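PLP-Dependent L-Arginine Hydroxylase MppP (Streptomyces wadayamensis, PDB 6C9B) uses pyridoxal 5'-phosphate to oxidise L-arginine, forming 4-hydroxy-2-ketoarginine and 2-ketoarginine, and works as an oxidase rather than an oxygenase. Local coordinates at residues Q59-A64 with V84-S89; H65-T70 with E264-A269; S299-E304 with V309-F314. All coordinates share one frame; numbering follows the deposited sequence. Where two conformers were deposited one is given.

In the fold
Interactions 1 and 2 share helix 57-71, the first half of which meets edge strand 84-87 of the seven-stranded sheet, the second half the long helix 256-291. Their centres lie about 12 Å apart, and His65 joins them by its bond to Ser86. Interaction 1 is buried yet polar, resting on a carboxylate, a hydroxyl and a water. Interaction 2, partly buried, is apolar packing centred on an alanine and a serine, with no hydrogen bond across it. Interaction 3, also partly buried, is about 35 Å from interaction 1, centre to centre; it belongs to the other, five-stranded sheet and combines backbone pairing with a salt bridge between a buried arginine and a partly exposed aspartate.

Interaction 1. Residues Q59-A64 with V84-S89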
# COMPACT_ATOMS: atom_id res chain seq x y z
N GLN B 59 -19.38 5.97 6.24
CA GLN B 59 -19.71 7.29 6.76
C GLN B 59 -18.45 8.04 7.15
O GLN B 59 -18.29 9.23 6.83
CB GLN B 59 -20.64 7.15 7.95
CG GLN B 59 -21.99 6.54 7.61
CD GLN B 59 -22.90 6.42 8.82
OE1 GLN B 59 -22.58 6.92 9.90
NE2 GLN B 59 -24.04 5.77 8.64
N ILE B 60 -17.52 7.35 7.80
CA ILE B 60 -16.25 7.98 8.14
C ILE B 60 -15.52 8.38 6.87
O ILE B 60 -14.99 9.50 6.77
CB ILE B 60 -15.41 7.04 9.02
CG1 ILE B 60 -16.14 6.76 10.35
CG2 ILE B 60 -14.04 7.64 9.32
CD1 ILE B 60 -15.48 5.67 11.18
N GLU B 61 -15.50 7.50 5.88
CA GLU B 61 -14.83 7.82 4.62
C GLU B 61 -15.47 9.03 3.95
O GLU B 61 -14.77 9.93 3.48
CB GLU B 61 -14.88 6.63 3.69
CG GLU B 61 -14.07 6.85 2.40
CD GLU B 61 -14.17 5.71 1.41
OE1 GLU B 61 -13.23 5.58 0.59
OE2 GLU B 61 -15.17 4.97 1.42
N SER B 62 -16.80 9.08 3.91
CA SER B 62 -17.47 10.21 3.28
C SER B 62 -17.13 11.52 3.99
O SER B 62 -16.95 12.56 3.34
CB SER B 62 -18.98 10.00 3.27
OG SER B 62 -19.36 9.11 2.23
N GLU B 63 -17.03 11.49 5.32
CA GLU B 63 -16.69 12.70 6.06
C GLU B 63 -15.23 13.10 5.83
O GLU B 63 -14.92 14.30 5.77
CB GLU B 63 -16.95 12.49 7.56
CG GLU B 63 -18.40 12.16 7.86
CD GLU B 63 -18.64 11.66 9.28
OE1 GLU B 63 -19.82 11.55 9.64
OE2 GLU B 63 -17.67 11.35 10.01
N ALA B 64 -14.34 12.12 5.74
CA ALA B 64 -12.93 12.40 5.47
C ALA B 64 -12.77 13.05 4.10
O ALA B 64 -12.09 14.08 3.96
CB ALA B 64 -12.10 11.13 5.56
N VAL B 84 -14.67 8.03 -5.43
CA VAL B 84 -13.36 8.31 -4.85
C VAL B 84 -12.89 7.01 -4.21
O VAL B 84 -13.48 6.57 -3.22
CB VAL B 84 -13.42 9.42 -3.79
CG1 VAL B 84 -12.02 9.61 -3.11
CG2 VAL B 84 -13.89 10.74 -4.38
N LEU B 85 -11.82 6.42 -4.74
CA LEU B 85 -11.29 5.17 -4.20
C LEU B 85 -10.15 5.50 -3.24
O LEU B 85 -9.14 6.07 -3.66
CB LEU B 85 -10.80 4.25 -5.31
CG LEU B 85 -11.85 3.99 -6.39
CD1 LEU B 85 -11.23 3.18 -7.53
CD2 LEU B 85 -13.03 3.28 -5.81
N SER B 86 -10.30 5.13 -1.96
CA SER B 86 -9.27 5.42 -0.97
C SER B 86 -8.23 4.30 -0.99
O SER B 86 -8.58 3.12 -0.80
CB SER B 86 -9.86 5.58 0.43
OG SER B 86 -10.87 6.58 0.47
N CYS B 87 -6.98 4.66 -1.26
CA CYS B 87 -5.87 3.73 -1.39
C CYS B 87 -4.89 3.94 -0.25
O CYS B 87 -4.85 5.01 0.36
CB CYS B 87 -5.14 3.92 -2.72
SG CYS B 87 -6.28 3.83 -4.14
N TYR B 88 -4.06 2.93 0.01
CA TYR B 88 -3.03 3.07 1.05
C TYR B 88 -2.11 4.26 0.82
O TYR B 88 -1.58 4.83 1.78
CB TYR B 88 -2.18 1.81 1.16
CG TYR B 88 -2.95 0.54 1.43
CD1 TYR B 88 -3.70 0.40 2.58
CD2 TYR B 88 -2.87 -0.52 0.56
CE1 TYR B 88 -4.40 -0.79 2.84
CE2 TYR B 88 -3.53 -1.70 0.83
CZ TYR B 88 -4.29 -1.82 1.97
OH TYR B 88 -4.97 -2.97 2.24
N SER B 89 -1.87 4.64 -0.43
CA SER B 89 -0.98 5.75 -0.71
C SER B 89 -1.24 6.20 -2.13
O SER B 89 -1.85 5.47 -2.92
CB SER B 89 0.48 5.36 -0.59
OG SER B 89 0.80 4.46 -1.65
O HOH W 1 -12.64 3.65 -1.04
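Glu61 on helix 57-71 faces Ser86 on strand 84-87 with their CA atoms 8.2 Å apart, too far for backbone contact, and side chains from both sides bridge the separation. Glu61 spans most of it: CG lies anti to the backbone N (chi1 -174°) and the chain stays extended beyond, which carries the carboxylate straight out from the helix to the strand. Ser86 OG donates to Glu61 OE1 over 2.6 Å, and Glu61 OE1 accepts with its anti lone pair, the one turned away from OE2. A water also donates to Glu61 OE1 at 2.6 Å, and it accepts from Ser86 N at 2.9 Å. Because Ser86 OG stands beside its own backbone N (chi1 -56°), one carboxylate oxygen can meet the hydroxyl directly and the amide through the water. The interface as a whole is slight, 84 Å² summed over both sides, and Leu259 of helix 256-291 packs against both Glu61 and Ser86.

The strand is an edge of its sheet. Leu85 and Cys87 pair with Leu233 and Gly231 of strand 231-235, whereas the amide of Ser86 is served by the water, and its carbonyl oxygen bonds to Tyr247 OH. Ser86 OG is also bonded to His65 NE2, one helical turn beyond Glu61. With its proton given to Glu61, the hydroxyl probably accepts from the imidazole. Two donors on a single oxygen, both short, are consistent with an ionised Glu61, whose charge is met by hydroxyl and water protons within an otherwise buried helix-to-sheet contact.

Interaction 2. Residues H65-T70 with E264-A269; sequences HQAYFT and EFSRDA
Ala67 CB sits directly against Ser266 CB, 3.6 Å away, and this pair marks the middle of the contact between helix 57-71 and helix 256-291. The neighbouring Tyr68 is approached by the hydroxyl of the same serine: Ser266 OG lies 3.6 Å from Tyr68 CA and 3.8 Å from Tyr68 CD1. The oxygen lies at the edge of the ring, in its plane. Tyr68 takes chi1 -178°, which swings CG away from its backbone N and leaves CB and the near ring edge alongside the serine. At the margin, the aliphatic part of Arg267 runs past Ala67, with Arg267 CG 4.4 Å from Ala67 CB; Arg267 NH1 is in a long salt bridge, 3.9 Å, to Glu264 OE2 on its own helix.

Small side chains at the crossing agree with the helix geometry. The axes of the two segments come within 8.4 Å at an angle of 37°, and the CA atoms of Tyr68 and Ser266 are 5.4 Å apart. On its other flank helix 57-71 turns His65 and Phe69 to the sheet, where both touch Leu232 and Val84.

No hydrogen bond crosses between the segments. Ser266 OG is instead bonded to Ile262 O one turn back in its own helix, so this buried hydroxyl is satisfied locally, and the interface can depend on close packing of Ala67 and the CA, CB and ring edge of Tyr68 against Ser266, without a polar partner on helix 57-71.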
# COMPACT_ATOMS: atom_id res chain seq x y z
N HIS B 65 -13.43 12.49 3.08
CA HIS B 65 -13.35 13.08 1.75
C HIS B 65 -13.94 14.49 1.74
O HIS B 65 -13.32 15.44 1.24
CB HIS B 65 -14.08 12.20 0.73
CG HIS B 65 -13.44 10.86 0.50
ND1 HIS B 65 -14.06 9.88 -0.25
CD2 HIS B 65 -12.26 10.34 0.91
CE1 HIS B 65 -13.28 8.80 -0.27
NE2 HIS B 65 -12.19 9.06 0.43
N GLN B 66 -15.15 14.66 2.30
CA GLN B 66 -15.74 16.00 2.31
C GLN B 66 -14.80 17.00 2.97
O GLN B 66 -14.57 18.09 2.44
CB GLN B 66 -17.10 16.00 3.01
CG GLN B 66 -17.66 17.42 3.13
CD GLN B 66 -19.18 17.46 3.11
OE1 GLN B 66 -19.78 18.00 2.17
NE2 GLN B 66 -19.80 16.90 4.13
N ALA B 67 -14.20 16.62 4.09
CA ALA B 67 -13.35 17.56 4.81
C ALA B 67 -12.13 17.94 3.99
O ALA B 67 -11.75 19.12 3.94
CB ALA B 67 -12.93 16.97 6.16
N TYR B 68 -11.48 16.95 3.34
CA TYR B 68 -10.22 17.19 2.63
C TYR B 68 -10.46 17.98 1.34
O TYR B 68 -9.79 18.98 1.08
CB TYR B 68 -9.50 15.86 2.36
CG TYR B 68 -8.17 16.07 1.67
CD1 TYR B 68 -7.06 16.54 2.38
CD2 TYR B 68 -8.03 15.85 0.31
CE1 TYR B 68 -5.86 16.78 1.76
CE2 TYR B 68 -6.81 16.10 -0.33
CZ TYR B 68 -5.74 16.56 0.41
OH TYR B 68 -4.55 16.82 -0.19
N PHE B 69 -11.41 17.53 0.51
CA PHE B 69 -11.69 18.21 -0.75
C PHE B 69 -12.16 19.65 -0.51
O PHE B 69 -11.72 20.57 -1.21
CB PHE B 69 -12.74 17.44 -1.54
CG PHE B 69 -12.22 16.19 -2.17
CD1 PHE B 69 -11.47 16.25 -3.33
CD2 PHE B 69 -12.54 14.95 -1.65
CE1 PHE B 69 -11.01 15.10 -3.92
CE2 PHE B 69 -12.08 13.79 -2.25
CZ PHE B 69 -11.31 13.88 -3.39
N THR B 70 -13.06 19.86 0.45
CA THR B 70 -13.56 21.22 0.67
C THR B 70 -12.48 22.12 1.23
O THR B 70 -12.39 23.30 0.86
CB THR B 70 -14.78 21.20 1.61
OG1 THR B 70 -14.40 20.72 2.89
CG2 THR B 70 -15.85 20.32 1.05
N GLU B 264 -10.03 14.62 10.89
CA GLU B 264 -9.70 15.53 11.99
C GLU B 264 -8.59 16.50 11.60
O GLU B 264 -8.67 17.70 11.92
CB GLU B 264 -9.32 14.74 13.23
CG GLU B 264 -10.44 13.89 13.77
CD GLU B 264 -11.68 14.70 14.08
OE1 GLU B 264 -11.57 15.77 14.73
OE2 GLU B 264 -12.77 14.30 13.63
N PHE B 265 -7.56 16.02 10.92
CA PHE B 265 -6.48 16.91 10.50
C PHE B 265 -6.98 17.93 9.48
O PHE B 265 -6.55 19.09 9.49
CB PHE B 265 -5.30 16.09 9.92
CG PHE B 265 -4.27 15.71 10.97
CD1 PHE B 265 -4.53 14.70 11.88
CD2 PHE B 265 -3.06 16.38 11.04
CE1 PHE B 265 -3.59 14.37 12.87
CE2 PHE B 265 -2.11 16.05 12.02
CZ PHE B 265 -2.38 15.06 12.92
N SER B 266 -7.91 17.50 8.61
CA SER B 266 -8.50 18.42 7.64
C SER B 266 -9.32 19.49 8.33
O SER B 266 -9.28 20.65 7.93
CB SER B 266 -9.39 17.66 6.66
OG SER B 266 -8.62 16.84 5.81
N ARG B 267 -10.07 19.12 9.38
CA ARG B 267 -10.86 20.13 10.08
C ARG B 267 -9.97 21.12 10.83
O ARG B 267 -10.27 22.32 10.87
CB ARG B 267 -11.85 19.42 11.02
CG ARG B 267 -12.93 18.68 10.24
CD ARG B 267 -13.87 17.85 11.10
NE ARG B 267 -14.99 17.32 10.29
CZ ARG B 267 -15.90 16.46 10.73
NH1 ARG B 267 -15.85 16.01 11.98
NH2 ARG B 267 -16.86 16.05 9.92
N ASP B 268 -8.89 20.63 11.44
CA ASP B 268 -7.94 21.52 12.10
C ASP B 268 -7.31 22.47 11.09
O ASP B 268 -7.11 23.66 11.39
CB ASP B 268 -6.87 20.68 12.80
CG ASP B 268 -5.75 21.50 13.34
OD1 ASP B 268 -5.89 22.03 14.46
OD2 ASP B 268 -4.73 21.65 12.65
N ALA B 269 -6.97 21.94 9.91
CA ALA B 269 -6.44 22.77 8.83
C ALA B 269 -7.44 23.84 8.42
O ALA B 269 -7.06 24.99 8.19
CB ALA B 269 -6.05 21.88 7.64

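Interaction 3. Residues S299-E304 with V309-F314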
# COMPACT_ATOMS: atom_id res chain seq x y z
N SER B 299 22.22 29.15 -6.79
CA SER B 299 20.99 29.82 -7.19
C SER B 299 19.82 28.92 -6.88
O SER B 299 19.96 27.72 -6.62
CB SER B 299 21.01 30.18 -8.68
OG SER B 299 21.12 29.01 -9.46
N PHE B 300 18.63 29.51 -6.95
CA PHE B 300 17.39 28.81 -6.65
C PHE B 300 16.52 28.74 -7.89
O PHE B 300 16.00 29.78 -8.34
CB PHE B 300 16.66 29.51 -5.51
CG PHE B 300 17.37 29.33 -4.21
CD1 PHE B 300 17.12 28.21 -3.44
CD2 PHE B 300 18.34 30.22 -3.81
CE1 PHE B 300 17.80 28.00 -2.27
CE2 PHE B 300 19.02 30.01 -2.63
CZ PHE B 300 18.75 28.90 -1.88
N PRO B 301 16.38 27.56 -8.51
CA PRO B 301 15.69 27.50 -9.81
C PRO B 301 14.21 27.81 -9.76
O PRO B 301 13.65 28.17 -10.80
CB PRO B 301 15.93 26.06 -10.28
CG PRO B 301 16.53 25.33 -9.17
CD PRO B 301 17.09 26.31 -8.18
N ASP B 302 13.55 27.70 -8.60
CA ASP B 302 12.10 27.87 -8.49
C ASP B 302 11.77 29.01 -7.53
O ASP B 302 11.29 28.78 -6.42
CB ASP B 302 11.48 26.55 -8.02
CG ASP B 302 12.04 25.36 -8.78
OD1 ASP B 302 12.01 25.41 -10.03
OD2 ASP B 302 12.51 24.40 -8.14
N PRO B 303 12.03 30.26 -7.94
CA PRO B 303 11.90 31.36 -6.98
C PRO B 303 10.50 31.51 -6.41
O PRO B 303 10.37 31.97 -5.27
CB PRO B 303 12.31 32.61 -7.80
CG PRO B 303 12.31 32.18 -9.24
CD PRO B 303 12.59 30.71 -9.23
N GLU B 304 9.46 31.14 -7.16
CA GLU B 304 8.08 31.32 -6.73
C GLU B 304 7.46 30.09 -6.09
O GLU B 304 6.28 30.12 -5.73
CB GLU B 304 7.22 31.73 -7.94
CG GLU B 304 7.67 33.00 -8.63
CD GLU B 304 7.49 34.24 -7.76
OE1 GLU B 304 6.60 35.06 -8.07
OE2 GLU B 304 8.23 34.38 -6.76
N VAL B 309 9.29 21.24 -0.73
CA VAL B 309 10.64 20.87 -1.10
C VAL B 309 11.26 22.02 -1.88
O VAL B 309 10.56 22.83 -2.48
CB VAL B 309 10.67 19.56 -1.90
CG1 VAL B 309 10.09 18.41 -1.07
CG2 VAL B 309 9.88 19.70 -3.24
N GLU B 310 12.59 22.08 -1.86
CA GLU B 310 13.31 23.21 -2.44
C GLU B 310 14.52 22.72 -3.22
O GLU B 310 15.41 22.09 -2.64
CB GLU B 310 13.75 24.19 -1.34
CG GLU B 310 14.59 25.36 -1.79
CD GLU B 310 13.80 26.47 -2.48
OE1 GLU B 310 12.60 26.30 -2.76
OE2 GLU B 310 14.41 27.52 -2.76
N ARG B 311 14.60 23.08 -4.49
CA ARG B 311 15.78 22.80 -5.31
C ARG B 311 16.82 23.89 -5.12
O ARG B 311 16.50 25.08 -5.05
CB ARG B 311 15.42 22.71 -6.79
CG ARG B 311 14.46 21.58 -7.14
CD ARG B 311 14.50 21.31 -8.64
NE ARG B 311 13.98 22.43 -9.42
CZ ARG B 311 13.98 22.45 -10.75
NH1 ARG B 311 14.50 21.44 -11.41
NH2 ARG B 311 13.48 23.50 -11.41
N VAL B 312 18.08 23.47 -5.07
CA VAL B 312 19.21 24.38 -5.01
C VAL B 312 20.18 23.97 -6.12
O VAL B 312 20.50 22.79 -6.27
CB VAL B 312 19.90 24.34 -3.63
CG1 VAL B 312 20.38 22.99 -3.31
CG2 VAL B 312 21.04 25.34 -3.59
N ALA B 313 20.62 24.94 -6.92
CA ALA B 313 21.55 24.69 -8.01
C ALA B 313 22.92 25.25 -7.66
O ALA B 313 23.04 26.24 -6.94
CB ALA B 313 21.09 25.35 -9.31
N PHE B 314 23.95 24.63 -8.22
CA PHE B 314 25.29 25.12 -7.99
C PHE B 314 26.07 25.06 -9.29
O PHE B 314 25.85 24.18 -10.13
CB PHE B 314 26.01 24.34 -6.88
CG PHE B 314 25.42 23.02 -6.64
CD1 PHE B 314 25.78 21.94 -7.42
CD2 PHE B 314 24.47 22.86 -5.65
CE1 PHE B 314 25.21 20.72 -7.21
CE2 PHE B 314 23.90 21.65 -5.43
CZ PHE B 314 24.27 20.57 -6.21
O HOH W 2 14.44 26.83 -5.91
O HOH W 3 12.33 24.48 -5.50
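Asp302 and Arg311 form a side-on salt bridge: Arg311 NE reaches Asp302 OD2 and Arg311 NH2 reaches Asp302 OD1, each over 2.8 Å and each on a syn lone pair. Carboxylate and guanidinium are nearly coplanar, 1° apart, and N-H...O angles of about 165° show both bonds to be nearly straight. A bend at chi3 (-66°) turns the guanidinium to meet the acid, and Pro301 CG covers one of its faces while also lying 3.7 Å from Arg311 CB.

Around this pair a water accepts from Arg311 N at 2.9 Å and stands 2.6 Å from Asp302 OD2, while a second accepts from Asp302 N and lies 2.8 Å from Arg311 O. Together they take up the amide and carbonyl of Arg311, where the loop no longer pairs with the strand. The register of the two segments is set at Ser299 and Ala313, an antiparallel hydrogen-bonded pair with Ser299 N to Ala313 O at 3.0 Å and Ala313 N to Ser299 O at 2.9 Å.

Further out, Arg289 of helix 256-291 bonds the carbonyls of Asp302 and Pro303 and, with Arg285, pairs with Glu310. Strand 350-354 flanks the other side of 309-314. The whole is a long-looped beta hairpin at the edge of the five-stranded sheet, in an aminotransferase-family enzyme of PLP fold type I.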